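PDB 1QHB: vanadium-dependent bromoperoxidase from Corallina officinalis, which catalyses the halogenation of organic substrates, using hydrogen peroxide and bromide, with vanadate as cofactor and calcium bound for stability. Local coordinates for residues C492-K497 against Q565-I570; E337-A342 against A486-A491; F371-S376 against L576-N581; K536-V541 against E558-G563. One frame throughout, in Å; residues are numbered along the deposited sequence.

Interaction 1 of 4, residues C492-K497 against Q565-I570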
loop_
_atom_site.group_PDB
_atom_site.type_symbol
_atom_site.label_atom_id
_atom_site.label_comp_id
_atom_site.label_asym_id
_atom_site.label_seq_id
_atom_site.Cartn_x
_atom_site.Cartn_y
_atom_site.Cartn_z
ATOM N N CYS A 492 39.517 4.649 -7.082
ATOM C CA CYS A 492 40.051 3.989 -8.232
ATOM C C CYS A 492 40.990 2.809 -7.890
ATOM O O CYS A 492 40.856 1.770 -8.530
ATOM C CB CYS A 492 40.789 5.030 -9.118
ATOM S SG CYS A 492 39.746 6.272 -9.889
ATOM N N VAL A 493 41.907 2.904 -6.923
ATOM C CA VAL A 493 42.766 1.755 -6.686
ATOM C C VAL A 493 41.979 0.637 -5.983
ATOM O O VAL A 493 42.335 -0.504 -6.175
ATOM C CB VAL A 493 44.121 2.052 -6.004
ATOM C CG1 VAL A 493 44.958 3.059 -6.801
ATOM C CG2 VAL A 493 43.906 2.508 -4.582
ATOM N N THR A 494 40.898 0.933 -5.277
ATOM C CA THR A 494 40.005 -0.064 -4.694
ATOM C C THR A 494 39.368 -0.867 -5.824
ATOM O O THR A 494 39.473 -2.114 -5.774
ATOM C CB THR A 494 38.934 0.598 -3.810
ATOM O OG1 THR A 494 39.651 1.219 -2.744
ATOM C CG2 THR A 494 37.962 -0.413 -3.188
ATOM N N ILE A 495 38.952 -0.195 -6.911
ATOM C CA ILE A 495 38.360 -0.952 -8.029
ATOM C C ILE A 495 39.383 -1.869 -8.663
ATOM O O ILE A 495 39.097 -3.026 -9.056
ATOM C CB ILE A 495 37.827 0.033 -9.098
ATOM C CG1 ILE A 495 36.600 0.805 -8.674
ATOM C CG2 ILE A 495 37.515 -0.694 -10.437
ATOM C CD1 ILE A 495 35.445 -0.034 -8.088
ATOM N N LEU A 496 40.573 -1.342 -8.953
ATOM C CA LEU A 496 41.621 -2.143 -9.569
ATOM C C LEU A 496 42.067 -3.290 -8.654
ATOM O O LEU A 496 42.361 -4.358 -9.181
ATOM C CB LEU A 496 42.831 -1.256 -9.913
ATOM C CG LEU A 496 42.610 -0.176 -10.978
ATOM C CD1 LEU A 496 43.854 0.726 -11.063
ATOM C CD2 LEU A 496 42.284 -0.787 -12.319
ATOM N N LYS A 497 42.186 -3.088 -7.335
ATOM C CA LYS A 497 42.636 -4.239 -6.520
ATOM C C LYS A 497 41.509 -5.277 -6.461
ATOM O O LYS A 497 41.832 -6.428 -6.337
ATOM C CB LYS A 497 43.043 -3.852 -5.123
ATOM C CG LYS A 497 44.230 -2.918 -4.933
ATOM C CD LYS A 497 44.547 -2.695 -3.483
ATOM C CE LYS A 497 43.450 -1.916 -2.801
ATOM N NZ LYS A 497 43.779 -1.383 -1.447
ATOM N N GLN A 565 35.510 3.654 0.690
ATOM C CA GLN A 565 34.132 3.340 1.051
ATOM C C GLN A 565 33.152 3.542 -0.112
ATOM O O GLN A 565 32.107 2.880 -0.232
ATOM C CB GLN A 565 33.617 4.271 2.181
ATOM C CG GLN A 565 34.263 4.072 3.543
ATOM C CD GLN A 565 33.980 5.182 4.549
ATOM O OE1 GLN A 565 32.851 5.561 4.835
ATOM N NE2 GLN A 565 35.059 5.740 5.141
ATOM N N ILE A 566 33.414 4.611 -0.885
ATOM C CA ILE A 566 32.515 4.944 -1.999
ATOM C C ILE A 566 32.599 3.807 -2.997
ATOM O O ILE A 566 31.577 3.339 -3.458
ATOM C CB ILE A 566 32.883 6.305 -2.632
ATOM C CG1 ILE A 566 32.586 7.528 -1.752
ATOM C CG2 ILE A 566 32.205 6.518 -3.966
ATOM C CD1 ILE A 566 31.181 7.582 -1.185
ATOM N N ALA A 567 33.804 3.355 -3.354
ATOM C CA ALA A 567 34.013 2.278 -4.302
ATOM C C ALA A 567 33.365 0.981 -3.838
ATOM O O ALA A 567 32.682 0.339 -4.632
ATOM C CB ALA A 567 35.489 1.986 -4.522
ATOM N N ILE A 568 33.556 0.631 -2.573
ATOM C CA ILE A 568 32.966 -0.604 -2.013
ATOM C C ILE A 568 31.434 -0.534 -2.094
ATOM O O ILE A 568 30.749 -1.502 -2.437
ATOM C CB ILE A 568 33.445 -0.796 -0.543
ATOM C CG1 ILE A 568 34.854 -1.323 -0.461
ATOM C CG2 ILE A 568 32.477 -1.704 0.231
ATOM C CD1 ILE A 568 35.582 -1.329 0.889
ATOM N N GLY A 569 30.856 0.637 -1.800
ATOM C CA GLY A 569 29.412 0.865 -1.894
ATOM C C GLY A 569 28.814 0.678 -3.272
ATOM O O GLY A 569 27.792 0.009 -3.464
ATOM N N ILE A 570 29.536 1.184 -4.293
ATOM C CA ILE A 570 29.142 0.972 -5.674
ATOM C C ILE A 570 29.233 -0.515 -6.067
ATOM O O ILE A 570 28.366 -1.158 -6.701
ATOM C CB ILE A 570 30.010 1.822 -6.627
ATOM C CG1 ILE A 570 29.629 3.304 -6.428
ATOM C CG2 ILE A 570 29.858 1.356 -8.035
ATOM C CD1 ILE A 570 30.559 4.321 -7.102
#

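Interaction 2 of 4, residues E337-A342 against A486-A491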
loop_
_atom_site.group_PDB
_atom_site.type_symbol
_atom_site.label_atom_id
_atom_site.label_comp_id
_atom_site.label_asym_id
_atom_site.label_seq_id
_atom_site.Cartn_x
_atom_site.Cartn_y
_atom_site.Cartn_z
ATOM N N GLU A 337 43.536 9.689 -14.180
ATOM C CA GLU A 337 44.646 9.448 -15.076
ATOM C C GLU A 337 45.631 8.393 -14.588
ATOM O O GLU A 337 45.945 7.440 -15.289
ATOM C CB GLU A 337 45.384 10.792 -15.382
ATOM C CG GLU A 337 46.549 10.597 -16.348
ATOM C CD GLU A 337 47.135 11.869 -16.930
ATOM O OE1 GLU A 337 46.503 12.935 -16.753
ATOM O OE2 GLU A 337 48.199 11.752 -17.579
ATOM N N ALA A 338 46.172 8.511 -13.399
ATOM C CA ALA A 338 47.196 7.605 -12.894
ATOM C C ALA A 338 46.698 6.168 -12.859
ATOM O O ALA A 338 47.484 5.273 -13.106
ATOM C CB ALA A 338 47.643 8.070 -11.503
ATOM N N TYR A 339 45.429 5.957 -12.520
ATOM C CA TYR A 339 44.836 4.627 -12.286
ATOM C C TYR A 339 44.423 4.012 -13.592
ATOM O O TYR A 339 44.499 2.791 -13.818
ATOM C CB TYR A 339 43.701 4.714 -11.230
ATOM C CG TYR A 339 44.135 5.795 -10.227
ATOM C CD1 TYR A 339 45.158 5.586 -9.343
ATOM C CD2 TYR A 339 43.559 7.055 -10.316
ATOM C CE1 TYR A 339 45.604 6.614 -8.509
ATOM C CE2 TYR A 339 43.984 8.101 -9.505
ATOM C CZ TYR A 339 45.013 7.879 -8.614
ATOM O OH TYR A 339 45.459 8.910 -7.828
ATOM N N LEU A 340 44.031 4.848 -14.537
ATOM C CA LEU A 340 43.708 4.342 -15.870
ATOM C C LEU A 340 45.001 3.888 -16.545
ATOM O O LEU A 340 45.102 2.818 -17.130
ATOM C CB LEU A 340 42.966 5.427 -16.651
ATOM C CG LEU A 340 42.906 5.209 -18.168
ATOM C CD1 LEU A 340 42.060 4.000 -18.507
ATOM C CD2 LEU A 340 42.463 6.477 -18.863
ATOM N N ASN A 341 46.082 4.630 -16.353
ATOM C CA ASN A 341 47.389 4.257 -16.935
ATOM C C ASN A 341 47.907 2.988 -16.266
ATOM O O ASN A 341 48.485 2.208 -17.001
ATOM C CB ASN A 341 48.444 5.355 -16.763
ATOM C CG ASN A 341 48.098 6.596 -17.570
ATOM O OD1 ASN A 341 48.827 7.597 -17.414
ATOM N ND2 ASN A 341 47.032 6.574 -18.354
ATOM N N ALA A 342 47.681 2.851 -14.966
ATOM C CA ALA A 342 48.096 1.644 -14.250
ATOM C C ALA A 342 47.348 0.443 -14.800
ATOM O O ALA A 342 47.918 -0.581 -15.170
ATOM C CB ALA A 342 47.794 1.769 -12.771
ATOM N N ALA A 486 43.100 12.703 -3.756
ATOM C CA ALA A 486 43.143 11.561 -2.843
ATOM C C ALA A 486 41.822 10.808 -2.759
ATOM O O ALA A 486 41.873 9.566 -2.700
ATOM C CB ALA A 486 43.638 11.991 -1.487
ATOM N N VAL A 487 40.662 11.513 -2.898
ATOM C CA VAL A 487 39.436 10.706 -2.808
ATOM C C VAL A 487 39.303 9.809 -4.019
ATOM O O VAL A 487 38.802 8.688 -4.020
ATOM C CB VAL A 487 38.179 11.558 -2.556
ATOM C CG1 VAL A 487 37.657 12.221 -3.848
ATOM C CG2 VAL A 487 37.064 10.629 -2.059
ATOM N N VAL A 488 39.702 10.322 -5.185
ATOM C CA VAL A 488 39.633 9.595 -6.435
ATOM C C VAL A 488 40.659 8.469 -6.441
ATOM O O VAL A 488 40.363 7.379 -6.920
ATOM C CB VAL A 488 39.819 10.526 -7.641
ATOM C CG1 VAL A 488 40.041 9.763 -8.941
ATOM C CG2 VAL A 488 38.592 11.439 -7.768
ATOM N N ALA A 489 41.851 8.755 -5.892
ATOM C CA ALA A 489 42.892 7.730 -5.825
ATOM C C ALA A 489 42.302 6.538 -5.056
ATOM O O ALA A 489 42.368 5.401 -5.525
ATOM C CB ALA A 489 44.163 8.246 -5.127
ATOM N N GLY A 490 41.743 6.822 -3.905
ATOM C CA GLY A 490 41.207 5.789 -3.060
ATOM C C GLY A 490 40.158 4.935 -3.724
ATOM O O GLY A 490 40.158 3.720 -3.543
ATOM N N ALA A 491 39.199 5.595 -4.380
ATOM C CA ALA A 491 38.158 4.829 -5.051
ATOM C C ALA A 491 38.728 4.029 -6.220
ATOM O O ALA A 491 38.288 2.898 -6.392
ATOM C CB ALA A 491 37.104 5.791 -5.574
#

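Interaction 3 of 4, residues F371-S376 against L576-N581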
loop_
_atom_site.group_PDB
_atom_site.type_symbol
_atom_site.label_atom_id
_atom_site.label_comp_id
_atom_site.label_asym_id
_atom_site.label_seq_id
_atom_site.Cartn_x
_atom_site.Cartn_y
_atom_site.Cartn_z
ATOM N N PHE A 371 35.170 -9.882 -21.560
ATOM C CA PHE A 371 35.410 -8.548 -22.099
ATOM C C PHE A 371 34.436 -7.556 -21.491
ATOM O O PHE A 371 34.763 -6.856 -20.543
ATOM C CB PHE A 371 35.349 -8.597 -23.623
ATOM C CG PHE A 371 35.725 -7.296 -24.285
ATOM C CD1 PHE A 371 37.041 -6.866 -24.290
ATOM C CD2 PHE A 371 34.766 -6.528 -24.933
ATOM C CE1 PHE A 371 37.397 -5.675 -24.919
ATOM C CE2 PHE A 371 35.123 -5.342 -25.539
ATOM C CZ PHE A 371 36.437 -4.906 -25.526
ATOM N N VAL A 372 33.204 -7.554 -21.944
ATOM C CA VAL A 372 32.128 -6.673 -21.504
ATOM C C VAL A 372 31.973 -6.783 -19.991
ATOM O O VAL A 372 32.041 -5.800 -19.276
ATOM C CB VAL A 372 30.803 -7.018 -22.220
ATOM C CG1 VAL A 372 29.695 -6.131 -21.680
ATOM C CG2 VAL A 372 30.955 -6.841 -23.721
ATOM N N ASN A 373 31.646 -7.997 -19.533
ATOM C CA ASN A 373 31.555 -8.263 -18.108
ATOM C C ASN A 373 32.806 -9.065 -17.745
ATOM O O ASN A 373 33.161 -10.123 -18.318
ATOM C CB ASN A 373 30.339 -9.105 -17.692
ATOM C CG ASN A 373 29.000 -8.419 -17.824
ATOM O OD1 ASN A 373 28.908 -7.197 -17.901
ATOM N ND2 ASN A 373 27.898 -9.160 -17.895
ATOM N N PHE A 374 33.403 -8.735 -16.591
ATOM C CA PHE A 374 34.528 -9.476 -16.013
ATOM C C PHE A 374 35.814 -9.429 -16.820
ATOM O O PHE A 374 36.774 -10.157 -16.493
ATOM C CB PHE A 374 34.118 -10.960 -15.729
ATOM C CG PHE A 374 32.696 -11.069 -15.211
ATOM C CD1 PHE A 374 32.263 -10.315 -14.134
ATOM C CD2 PHE A 374 31.782 -11.848 -15.909
ATOM C CE1 PHE A 374 30.949 -10.375 -13.728
ATOM C CE2 PHE A 374 30.460 -11.928 -15.497
ATOM C CZ PHE A 374 30.042 -11.185 -14.405
ATOM N N GLY A 375 35.887 -8.599 -17.858
ATOM C CA GLY A 375 37.033 -8.439 -18.712
ATOM C C GLY A 375 37.560 -7.010 -18.781
ATOM O O GLY A 375 37.239 -6.118 -17.973
ATOM N N SER A 376 38.377 -6.748 -19.819
ATOM C CA SER A 376 38.973 -5.403 -19.873
ATOM C C SER A 376 37.985 -4.270 -19.981
ATOM O O SER A 376 38.158 -3.220 -19.317
ATOM C CB SER A 376 39.998 -5.433 -20.990
ATOM O OG SER A 376 39.381 -5.658 -22.226
ATOM N N LEU A 576 23.822 -6.690 -7.357
ATOM C CA LEU A 576 22.466 -7.150 -7.575
ATOM C C LEU A 576 22.144 -7.291 -9.045
ATOM O O LEU A 576 21.157 -7.935 -9.346
ATOM C CB LEU A 576 21.464 -6.212 -6.919
ATOM C CG LEU A 576 21.646 -6.014 -5.394
ATOM C CD1 LEU A 576 20.688 -4.921 -4.953
ATOM C CD2 LEU A 576 21.382 -7.302 -4.642
ATOM N N THR A 577 22.961 -6.799 -9.970
ATOM C CA THR A 577 22.636 -6.863 -11.380
ATOM C C THR A 577 23.059 -8.087 -12.135
ATOM O O THR A 577 22.607 -8.237 -13.275
ATOM C CB THR A 577 23.299 -5.623 -12.068
ATOM O OG1 THR A 577 24.734 -5.714 -11.935
ATOM C CG2 THR A 577 22.862 -4.341 -11.408
ATOM N N TYR A 578 23.969 -8.906 -11.629
ATOM C CA TYR A 578 24.539 -10.039 -12.328
ATOM C C TYR A 578 23.845 -11.360 -11.967
ATOM O O TYR A 578 23.467 -11.557 -10.812
ATOM C CB TYR A 578 26.020 -10.267 -11.957
ATOM C CG TYR A 578 26.863 -9.033 -12.206
ATOM C CD1 TYR A 578 27.323 -8.689 -13.472
ATOM C CD2 TYR A 578 27.155 -8.207 -11.146
ATOM C CE1 TYR A 578 28.052 -7.530 -13.663
ATOM C CE2 TYR A 578 27.907 -7.056 -11.323
ATOM C CZ TYR A 578 28.341 -6.732 -12.582
ATOM O OH TYR A 578 29.072 -5.555 -12.710
ATOM N N GLY A 579 23.751 -12.256 -12.949
ATOM C CA GLY A 579 23.124 -13.545 -12.593
ATOM C C GLY A 579 24.246 -14.545 -12.269
ATOM O O GLY A 579 23.984 -15.566 -11.631
ATOM N N GLU A 580 25.495 -14.294 -12.656
ATOM C CA GLU A 580 26.562 -15.241 -12.398
ATOM C C GLU A 580 26.865 -15.406 -10.913
ATOM O O GLU A 580 26.576 -14.605 -10.034
ATOM C CB GLU A 580 27.828 -14.814 -13.171
ATOM C CG GLU A 580 27.739 -14.901 -14.671
ATOM C CD GLU A 580 27.106 -13.726 -15.361
ATOM O OE1 GLU A 580 26.831 -12.629 -14.846
ATOM O OE2 GLU A 580 26.863 -13.878 -16.590
ATOM N N ASN A 581 27.594 -16.485 -10.614
ATOM C CA ASN A 581 27.993 -16.792 -9.224
ATOM C C ASN A 581 29.451 -16.400 -9.103
ATOM O O ASN A 581 30.372 -17.071 -9.585
ATOM C CB ASN A 581 27.771 -18.278 -9.010
ATOM C CG ASN A 581 28.456 -18.855 -7.801
ATOM O OD1 ASN A 581 28.769 -18.160 -6.835
ATOM N ND2 ASN A 581 28.714 -20.157 -7.818
HETATM O O HOH W 1 27.356 -11.804 -17.726
#

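Interaction 4 of 4, residues K536-V541 against E558-G563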
loop_
_atom_site.group_PDB
_atom_site.type_symbol
_atom_site.label_atom_id
_atom_site.label_comp_id
_atom_site.label_asym_id
_atom_site.label_seq_id
_atom_site.Cartn_x
_atom_site.Cartn_y
_atom_site.Cartn_z
ATOM N N LYS A 536 50.779 2.221 -3.408
ATOM C CA LYS A 536 51.885 3.206 -3.517
ATOM C C LYS A 536 51.554 4.354 -4.472
ATOM O O LYS A 536 51.873 5.520 -4.229
ATOM C CB LYS A 536 53.146 2.465 -3.994
ATOM C CG LYS A 536 54.358 3.419 -3.975
ATOM C CD LYS A 536 55.658 2.759 -4.377
ATOM C CE LYS A 536 56.136 1.743 -3.336
ATOM N NZ LYS A 536 57.200 0.828 -3.837
ATOM N N LEU A 537 50.984 4.015 -5.629
ATOM C CA LEU A 537 50.588 4.963 -6.649
ATOM C C LEU A 537 49.531 5.950 -6.122
ATOM O O LEU A 537 49.633 7.186 -6.296
ATOM C CB LEU A 537 50.006 4.199 -7.846
ATOM C CG LEU A 537 49.496 5.024 -9.046
ATOM C CD1 LEU A 537 50.640 5.780 -9.682
ATOM C CD2 LEU A 537 48.843 4.122 -10.086
ATOM N N ALA A 538 48.540 5.431 -5.405
ATOM C CA ALA A 538 47.574 6.305 -4.729
ATOM C C ALA A 538 48.279 7.253 -3.794
ATOM O O ALA A 538 48.049 8.458 -3.810
ATOM C CB ALA A 538 46.539 5.490 -3.935
ATOM N N ASP A 539 49.222 6.686 -2.988
ATOM C CA ASP A 539 49.989 7.561 -2.099
ATOM C C ASP A 539 50.846 8.549 -2.884
ATOM O O ASP A 539 50.993 9.675 -2.408
ATOM C CB ASP A 539 50.816 6.737 -1.120
ATOM C CG ASP A 539 50.220 6.514 0.242
ATOM O OD1 ASP A 539 49.366 7.332 0.707
ATOM O OD2 ASP A 539 50.597 5.515 0.919
ATOM N N ASN A 540 51.459 8.194 -3.994
ATOM C CA ASN A 540 52.304 9.113 -4.763
ATOM C C ASN A 540 51.517 10.298 -5.309
ATOM O O ASN A 540 51.881 11.476 -5.280
ATOM C CB ASN A 540 52.874 8.354 -5.959
ATOM C CG ASN A 540 53.993 7.359 -5.730
ATOM O OD1 ASN A 540 54.267 6.609 -6.663
ATOM N ND2 ASN A 540 54.661 7.312 -4.585
ATOM N N VAL A 541 50.314 10.011 -5.866
ATOM C CA VAL A 541 49.505 11.110 -6.388
ATOM C C VAL A 541 49.004 11.997 -5.264
ATOM O O VAL A 541 49.053 13.223 -5.384
ATOM C CB VAL A 541 48.349 10.550 -7.217
ATOM C CG1 VAL A 541 47.363 11.639 -7.622
ATOM C CG2 VAL A 541 48.930 9.777 -8.405
ATOM N N GLU A 558 42.847 10.739 5.167
ATOM C CA GLU A 558 41.399 10.598 5.394
ATOM C C GLU A 558 40.594 10.497 4.106
ATOM O O GLU A 558 39.554 9.810 4.123
ATOM C CB GLU A 558 40.880 11.736 6.281
ATOM C CG GLU A 558 41.515 11.713 7.673
ATOM C CD GLU A 558 41.222 10.429 8.448
ATOM O OE1 GLU A 558 40.353 9.622 8.089
ATOM O OE2 GLU A 558 41.870 10.187 9.487
ATOM N N SER A 559 41.000 11.167 3.036
ATOM C CA SER A 559 40.280 11.130 1.783
ATOM C C SER A 559 40.482 9.766 1.101
ATOM O O SER A 559 39.600 9.298 0.392
ATOM C CB SER A 559 40.752 12.217 0.847
ATOM O OG SER A 559 40.555 13.527 1.283
ATOM N N LEU A 560 41.657 9.153 1.262
ATOM C CA LEU A 560 41.866 7.823 0.694
ATOM C C LEU A 560 40.840 6.871 1.343
ATOM O O LEU A 560 40.202 6.144 0.592
ATOM C CB LEU A 560 43.309 7.332 0.970
ATOM C CG LEU A 560 44.335 8.104 0.095
ATOM C CD1 LEU A 560 45.736 7.956 0.654
ATOM C CD2 LEU A 560 44.248 7.558 -1.312
ATOM N N LEU A 561 40.679 6.908 2.668
ATOM C CA LEU A 561 39.690 6.012 3.257
ATOM C C LEU A 561 38.263 6.293 2.767
ATOM O O LEU A 561 37.512 5.338 2.556
ATOM C CB LEU A 561 39.683 6.122 4.797
ATOM C CG LEU A 561 41.024 5.846 5.470
ATOM C CD1 LEU A 561 40.828 5.833 7.002
ATOM C CD2 LEU A 561 41.613 4.542 5.018
ATOM N N LEU A 562 37.924 7.559 2.549
ATOM C CA LEU A 562 36.571 7.889 2.097
ATOM C C LEU A 562 36.313 7.359 0.699
ATOM O O LEU A 562 35.199 6.802 0.466
ATOM C CB LEU A 562 36.323 9.396 2.143
ATOM C CG LEU A 562 35.002 9.969 1.652
ATOM C CD1 LEU A 562 33.914 9.612 2.667
ATOM C CD2 LEU A 562 34.985 11.480 1.434
ATOM N N GLY A 563 37.311 7.431 -0.193
ATOM C CA GLY A 563 37.088 6.984 -1.553
ATOM C C GLY A 563 36.963 5.476 -1.592
ATOM O O GLY A 563 36.266 4.892 -2.449
#

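Interaction 1 of 4, residues C492-K497 against Q565-I570
No ring, amide or carboxylate takes part where Thr494 meets Ala567, so faces and edges play no role and the contact is made by aliphatic carbons, chiefly methyls. The Ala567 CB points at the partner helix and sits against the beta-branch of Thr494, 3.7 Å from Thr494 CG2, with Thr494 CB almost as near. The same Thr494 methyl also reaches Ile568, its CG2 being 4.2 Å from Ile568 CG1. On the neighbouring position, Ile495 sends its CD1 to Ala567 CB at 4.1 Å; the methyl gets there because its chain bends at chi2 (-50°).

These residues lie in the C-terminal halves of helices 484-499 and 553-574 of the helical core; the axes of 492-497 and 565-570 diverge by 47° and come within 8.6 Å. An alanine on one side and a short threonine on the other permit that spacing. Ile495 also touches Val386 of helix 376-402, which extends the apolar layer to a third helix. The Thr494 hydroxyl is turned back within its own helix, where OG1 is hydrogen-bonded to Gly490 O, while CG2 stands anti to the backbone N. The threonine thus meets the other helix as a hydrocarbon, implying adhesion by shape and exclusion of water.

Interaction 2 of 4, residues E337-A342 against A486-A491
Tyr339 presses the phenol end of its ring onto Ala489, and this is the tight part of the contact. Its OH lies 3.1 Å from Ala489 CB, a short separation that is doubtful at 2.3 Å resolution, and its CZ comes within 3.5 Å of Ala489 CA. Ala489 CA and Val488 CG1 approach the ring obliquely. Its chi1 of -34° falls away from a staggered value, which may reflect some strain, and the methyl of Ala338 covers one face, 3.8 Å above the ring plane.

Packing is slacker towards Val488, whose CG1 stays 4.3 Å from Tyr339 CE2. Helix 484-499, which carries Val488 and Ala489, begins at Gly484 and His485 of the vanadate site in the helical core of the haloperoxidase fold, so Tyr339 packs on the first turns that follow those residues. The same ring touches Cys492, Val493 and Leu496, and Val541 and Leu537 of helix 530-548 also touch it. Were an alanine here, the ring would be gone and a gap would probably open beside Ala489, with Val488 and Val541 losing a shared neighbour. None of the touching residues faces solvent; on helix 337-349 a second subunit is met instead, Asn341 ND2 being hydrogen-bonded to Tyr273 OH of that copy.

Interaction 3 of 4, residues F371-S376 against L576-N581
Asn373 ND2 donates to a water at 2.7 Å and is also hydrogen-bonded to Thr131 OG1 of a second subunit, while its amide oxygen faces Tyr578. The same water bridges to Glu580 OE2, though that separation, 2.4 Å, is too short to be taken literally. The contact thus joins two loops at a subunit interface of the dodecamer: one leads from strand 368-369 into helix 376-402, the other follows helix 553-574.

Between the loops Phe374 is the central wedge. The Phe374 and Tyr578 side chains run past one another in opposite senses, the ring centroids 5.5 Å apart and the planes inclined at 47°, and Phe374 CZ comes 3.8 Å from Tyr578 CD1. On the Glu580 side the carboxylate stands nearly upright to the ring, at 78°, and OE1 meets the rim in the ring plane, 3.5 Å from Phe374 CZ. A bend at chi2 (84°) folds the glutamate chain into this position. Phe582 adds edge-to-face pairs with both rings, and Phe359 of the calcium site is about 4 Å from Phe374, side chain to side chain. A serine in place of Phe374 would probably leave Tyr578 and Phe582 without their shared aromatic partner and remove the ring edge against which Glu580 OE1 rests. Asn373 OD1 approaches the edge of the Tyr578 ring, 4.3 Å from Tyr578 CE1.

Interaction 4 of 4, residues K536-V541 against E558-G563
Leu560 projects from helix 553-574 towards helix 530-548 and spreads its two methyls over adjacent residues. CD2 meets the methyl of Ala538, which points back at it, with 4.1 Å between Leu560 CD2 and Ala538 CB. The leucine and aspartate side chains cross at about a right angle, and here Leu560 CD1 meets Asp539 OD1 at 3.7 Å. With chi1 at -72°, CG of Leu560 lies beside the backbone N, and from there the fork directs one methyl to Ala538 and the other to Asp539.

The two helices follow each other in the chain, and the short link between them contains His551 of the vanadate site; Arg545, of the same site, lies on helix 530-548. The contact therefore joins the two arms of this helix pair, and Ala489 of helix 484-499 touches both Ala538 and Leu560. The second oxygen, Asp539 OD2, is held by hydrogen bonds with Ser231 OG and Leu228 N, which fix the carboxylate. The chemistry is thus divided: Ala538 and Leu560 offer hydrocarbon to each other, while the hydrogen bonds at OD2 probably offset part of the cost of burying a carboxylate beside a methyl.

Overall arrangement
Interactions 1, 2 and 4 form one helical cluster, their centres 8 to 11 Å apart and all in contact with one another. Helix 484-499 serves interactions 1 and 2, and helix 553-574 serves 1 and 4; helices 337-349 and 530-548 supply the remaining partners. Along the chain interaction 2 closes before interaction 1 opens, interaction 4 is nested within interaction 1, and both lie inside the loop closed by interaction 3, whose segments alternate with those of interaction 2. Interaction 3 stands apart, its centre 16 to 27 Å from the others, near the calcium site. Interactions 2 and 4 thus pack helices near the vanadate site, while interactions 2 and 3 both touch a second subunit of the dodecamer.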